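PDB 3UH8: ORF48 from Lactococcus phage TP901-1, which is a structural protein of the phage baseplate, probably serving host adhesion, represented here by its all-beta, immunoglobulin-like N-terminal domain. Local coordinates for residues 44-56 / 94-108. Numbering follows the deposited sequence.
Sequences NFEGLQPFFCLMA and NEAYFSFRKQEGGRW
With its CG between backbone N and carbonyl carbon (chi1 78°), Y97 swings its ring over C53: C53 CB lies 3.7 Å from the ring centroid, a CH-pi contact, and SG approaches the same ring obliquely. R101, extended from CG to NE, crosses F51, its guanidinium plane only 22° from that of the ring; CZ sits 4.9 Å from the F51 centroid, an off-centre cation-pi pair. R101 NE donates in the guanidinium plane to S99 OG (2.8 Å, 172°), and NH2 forms a salt bridge with E66, which together help hold the group in place. The F51 ring in turn points its edge at the face of the W108 five-membered ring, centroids 5.1 Å apart, an edge-to-face pair. On the face carrying P50, F52, F98 and F100, F100 CE2 lies 3.4 Å above the ring centre of F45, from the preceding turn, and P50 CB touches the same CE2 at 3.6 Å. Between the two side-chain layers, Q49/R101, F51/S99 and C53/Y97 form antiparallel hydrogen-bonded pairs, and M55 N also donates to E95 O (2.9 Å). In this immunoglobulin-like fold, strand 49-54 is flanked by strands 65-73 and 92-103, the latter also pairing with 112-122, while F52 stacks on Y81 and F100 on F112.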
# COMPACT_ATOMS: atom_id res chain seq x y z
N ASN A 44 1.84 10.18 11.25
CA ASN A 44 0.48 10.25 11.75
C ASN A 44 -0.44 10.59 10.58
O ASN A 44 -0.18 11.57 9.86
CB ASN A 44 0.37 11.35 12.82
CG ASN A 44 0.27 10.85 14.24
OD1 ASN A 44 1.20 10.26 14.79
ND2 ASN A 44 -0.81 11.21 14.90
N PHE A 45 -1.48 9.79 10.34
CA PHE A 45 -2.43 10.08 9.28
C PHE A 45 -3.85 10.07 9.84
O PHE A 45 -4.80 9.62 9.20
CB PHE A 45 -2.22 9.23 8.01
CG PHE A 45 -2.14 7.73 8.19
CD1 PHE A 45 -3.28 6.94 8.10
CD2 PHE A 45 -0.91 7.10 8.37
CE1 PHE A 45 -3.20 5.55 8.23
CE2 PHE A 45 -0.84 5.71 8.50
CZ PHE A 45 -1.98 4.94 8.43
N GLU A 46 -3.98 10.62 11.07
CA GLU A 46 -5.24 10.76 11.83
C GLU A 46 -6.20 11.64 11.05
O GLU A 46 -5.83 12.72 10.59
CB GLU A 46 -4.98 11.37 13.22
CG GLU A 46 -3.91 10.66 14.02
CD GLU A 46 -3.84 10.93 15.51
OE1 GLU A 46 -4.56 11.83 16.01
OE2 GLU A 46 -3.04 10.24 16.19
N GLY A 47 -7.41 11.13 10.87
CA GLY A 47 -8.46 11.80 10.11
C GLY A 47 -8.35 11.57 8.62
O GLY A 47 -9.12 12.14 7.85
N LEU A 48 -7.38 10.73 8.19
CA LEU A 48 -7.16 10.39 6.79
C LEU A 48 -7.34 8.90 6.54
O LEU A 48 -7.01 8.07 7.40
CB LEU A 48 -5.78 10.85 6.28
CG LEU A 48 -5.46 12.36 6.31
CD1 LEU A 48 -4.03 12.62 5.93
CD2 LEU A 48 -6.38 13.14 5.39
N GLN A 49 -7.87 8.56 5.36
CA GLN A 49 -8.14 7.20 4.92
C GLN A 49 -7.08 6.74 3.90
O GLN A 49 -6.91 7.40 2.88
CB GLN A 49 -9.57 7.13 4.33
CG GLN A 49 -9.94 5.85 3.59
CD GLN A 49 -10.05 4.65 4.48
OE1 GLN A 49 -10.54 4.73 5.62
NE2 GLN A 49 -9.62 3.50 3.98
N PRO A 50 -6.37 5.63 4.17
CA PRO A 50 -5.36 5.16 3.20
C PRO A 50 -5.98 4.43 2.01
O PRO A 50 -6.98 3.72 2.16
CB PRO A 50 -4.45 4.25 4.02
CG PRO A 50 -5.23 3.87 5.22
CD PRO A 50 -6.45 4.73 5.34
N PHE A 51 -5.39 4.62 0.83
CA PHE A 51 -5.84 4.00 -0.41
C PHE A 51 -4.70 3.29 -1.12
O PHE A 51 -3.61 3.84 -1.24
CB PHE A 51 -6.47 5.05 -1.34
CG PHE A 51 -7.90 5.40 -1.01
CD1 PHE A 51 -8.96 4.75 -1.62
CD2 PHE A 51 -8.18 6.40 -0.08
CE1 PHE A 51 -10.28 5.07 -1.31
CE2 PHE A 51 -9.51 6.73 0.22
CZ PHE A 51 -10.54 6.06 -0.38
N PHE A 52 -4.96 2.06 -1.57
CA PHE A 52 -3.98 1.27 -2.32
C PHE A 52 -4.13 1.65 -3.79
O PHE A 52 -5.17 1.37 -4.39
CB PHE A 52 -4.18 -0.24 -2.09
CG PHE A 52 -3.34 -1.12 -2.98
CD1 PHE A 52 -2.00 -1.37 -2.67
CD2 PHE A 52 -3.87 -1.71 -4.12
CE1 PHE A 52 -1.22 -2.19 -3.49
CE2 PHE A 52 -3.09 -2.53 -4.93
CZ PHE A 52 -1.77 -2.76 -4.62
N CYS A 53 -3.11 2.30 -4.35
CA CYS A 53 -3.12 2.72 -5.75
C CYS A 53 -2.14 1.89 -6.56
O CYS A 53 -0.93 2.11 -6.49
CB CYS A 53 -2.85 4.22 -5.88
SG CYS A 53 -4.01 5.27 -4.96
N LEU A 54 -2.66 0.88 -7.28
CA LEU A 54 -1.85 0.01 -8.13
C LEU A 54 -1.65 0.73 -9.45
O LEU A 54 -2.61 1.22 -10.05
CB LEU A 54 -2.50 -1.38 -8.34
CG LEU A 54 -1.83 -2.31 -9.38
CD1 LEU A 54 -0.49 -2.86 -8.89
CD2 LEU A 54 -2.76 -3.44 -9.76
N MET A 55 -0.41 0.80 -9.94
CA MET A 55 -0.14 1.48 -11.18
C MET A 55 -0.24 0.60 -12.43
O MET A 55 0.18 -0.55 -12.41
CB MET A 55 1.20 2.20 -11.10
CG MET A 55 1.14 3.48 -10.29
SD MET A 55 2.71 4.36 -10.20
CE MET A 55 2.75 5.12 -11.83
N ALA A 56 -0.89 1.17 -13.44
CA ALA A 56 -1.03 0.51 -14.74
C ALA A 56 0.31 0.60 -15.47
O ALA A 56 0.93 1.67 -15.52
CB ALA A 56 -2.10 1.19 -15.57
N ASN A 94 5.26 -5.67 -9.96
CA ASN A 94 4.19 -4.68 -9.84
C ASN A 94 4.69 -3.43 -9.13
O ASN A 94 5.56 -3.53 -8.26
CB ASN A 94 3.01 -5.27 -9.08
CG ASN A 94 2.21 -6.28 -9.86
OD1 ASN A 94 1.15 -5.98 -10.40
ND2 ASN A 94 2.69 -7.52 -9.90
N GLU A 95 4.13 -2.27 -9.49
CA GLU A 95 4.46 -0.98 -8.90
C GLU A 95 3.19 -0.36 -8.32
O GLU A 95 2.18 -0.27 -9.02
CB GLU A 95 5.11 -0.06 -9.94
CG GLU A 95 5.57 1.29 -9.40
CD GLU A 95 6.44 2.13 -10.30
OE1 GLU A 95 6.75 3.28 -9.91
OE2 GLU A 95 6.84 1.65 -11.39
N ALA A 96 3.24 0.06 -7.04
CA ALA A 96 2.11 0.66 -6.34
C ALA A 96 2.53 1.73 -5.32
O ALA A 96 3.72 1.88 -5.06
CB ALA A 96 1.29 -0.43 -5.65
N TYR A 97 1.55 2.46 -4.77
CA TYR A 97 1.75 3.50 -3.75
C TYR A 97 0.50 3.68 -2.88
O TYR A 97 -0.60 3.32 -3.29
CB TYR A 97 2.22 4.83 -4.39
CG TYR A 97 1.12 5.65 -5.05
CD1 TYR A 97 0.49 6.69 -4.36
CD2 TYR A 97 0.76 5.43 -6.38
CE1 TYR A 97 -0.50 7.46 -4.97
CE2 TYR A 97 -0.22 6.21 -7.00
CZ TYR A 97 -0.85 7.21 -6.28
OH TYR A 97 -1.83 7.98 -6.86
N PHE A 98 0.67 4.26 -1.68
CA PHE A 98 -0.43 4.53 -0.76
C PHE A 98 -0.76 6.02 -0.72
O PHE A 98 0.14 6.83 -0.49
CB PHE A 98 -0.16 3.98 0.65
CG PHE A 98 -0.20 2.47 0.72
CD1 PHE A 98 -1.41 1.79 0.75
CD2 PHE A 98 0.97 1.73 0.75
CE1 PHE A 98 -1.45 0.39 0.79
CE2 PHE A 98 0.94 0.34 0.80
CZ PHE A 98 -0.27 -0.32 0.82
N SER A 99 -2.03 6.36 -0.96
CA SER A 99 -2.55 7.73 -0.95
C SER A 99 -3.48 7.91 0.24
O SER A 99 -4.35 7.07 0.48
CB SER A 99 -3.27 8.02 -2.26
OG SER A 99 -3.97 9.25 -2.23
N PHE A 100 -3.28 8.99 1.01
CA PHE A 100 -4.06 9.29 2.21
C PHE A 100 -5.02 10.43 1.92
O PHE A 100 -4.59 11.51 1.51
CB PHE A 100 -3.13 9.58 3.41
CG PHE A 100 -2.19 8.42 3.70
CD1 PHE A 100 -1.00 8.28 3.01
CD2 PHE A 100 -2.53 7.46 4.64
CE1 PHE A 100 -0.15 7.20 3.26
CE2 PHE A 100 -1.67 6.38 4.90
CZ PHE A 100 -0.49 6.26 4.20
N ARG A 101 -6.33 10.14 2.04
CA ARG A 101 -7.39 11.07 1.65
C ARG A 101 -8.45 11.37 2.71
O ARG A 101 -8.70 10.56 3.60
CB ARG A 101 -8.07 10.57 0.35
CG ARG A 101 -7.10 9.96 -0.66
CD ARG A 101 -7.70 9.52 -1.97
NE ARG A 101 -6.65 9.03 -2.85
CZ ARG A 101 -6.86 8.47 -4.04
NH1 ARG A 101 -8.10 8.33 -4.51
NH2 ARG A 101 -5.84 8.05 -4.77
N LYS A 102 -9.10 12.54 2.57
CA LYS A 102 -10.21 12.98 3.41
C LYS A 102 -11.39 13.44 2.53
O LYS A 102 -11.17 13.96 1.43
CB LYS A 102 -9.77 14.03 4.45
CG LYS A 102 -10.17 15.48 4.19
CD LYS A 102 -9.11 16.42 4.72
CE LYS A 102 -9.65 17.44 5.68
NZ LYS A 102 -8.63 18.48 5.98
N GLN A 103 -12.62 13.24 3.01
CA GLN A 103 -13.84 13.56 2.29
C GLN A 103 -14.38 14.95 2.51
O GLN A 103 -14.54 15.41 3.64
CB GLN A 103 -14.91 12.53 2.55
CG GLN A 103 -15.03 11.55 1.43
CD GLN A 103 -16.34 10.83 1.48
OE1 GLN A 103 -16.75 10.33 2.53
NE2 GLN A 103 -17.05 10.80 0.37
N GLU A 104 -14.64 15.63 1.38
CA GLU A 104 -15.13 17.01 1.33
C GLU A 104 -15.69 17.29 -0.07
O GLU A 104 -14.97 17.22 -1.06
CB GLU A 104 -13.94 17.91 1.64
CG GLU A 104 -14.24 19.31 2.12
CD GLU A 104 -12.95 19.95 2.54
OE1 GLU A 104 -12.18 20.35 1.64
OE2 GLU A 104 -12.66 19.90 3.76
N GLY A 105 -16.98 17.62 -0.11
CA GLY A 105 -17.72 17.87 -1.35
C GLY A 105 -18.37 16.61 -1.88
O GLY A 105 -18.86 16.58 -3.01
N GLY A 106 -18.37 15.56 -1.05
CA GLY A 106 -18.88 14.24 -1.40
C GLY A 106 -17.91 13.36 -2.17
O GLY A 106 -18.30 12.36 -2.76
N ARG A 107 -16.62 13.76 -2.17
CA ARG A 107 -15.55 13.06 -2.87
C ARG A 107 -14.25 13.09 -2.05
O ARG A 107 -13.98 14.07 -1.35
CB ARG A 107 -15.32 13.70 -4.24
N TRP A 108 -13.44 12.03 -2.18
CA TRP A 108 -12.16 11.88 -1.49
C TRP A 108 -11.12 12.82 -2.07
O TRP A 108 -11.06 13.00 -3.29
CB TRP A 108 -11.69 10.42 -1.54
CG TRP A 108 -12.53 9.50 -0.72
CD1 TRP A 108 -13.56 8.71 -1.16
CD2 TRP A 108 -12.45 9.30 0.70
NE1 TRP A 108 -14.11 8.03 -0.10
CE2 TRP A 108 -13.45 8.36 1.05
CE3 TRP A 108 -11.63 9.83 1.71
CZ2 TRP A 108 -13.65 7.94 2.37
CZ3 TRP A 108 -11.84 9.42 3.02
CH2 TRP A 108 -12.83 8.48 3.34
O HOH W 1 2.31 -2.08 -11.84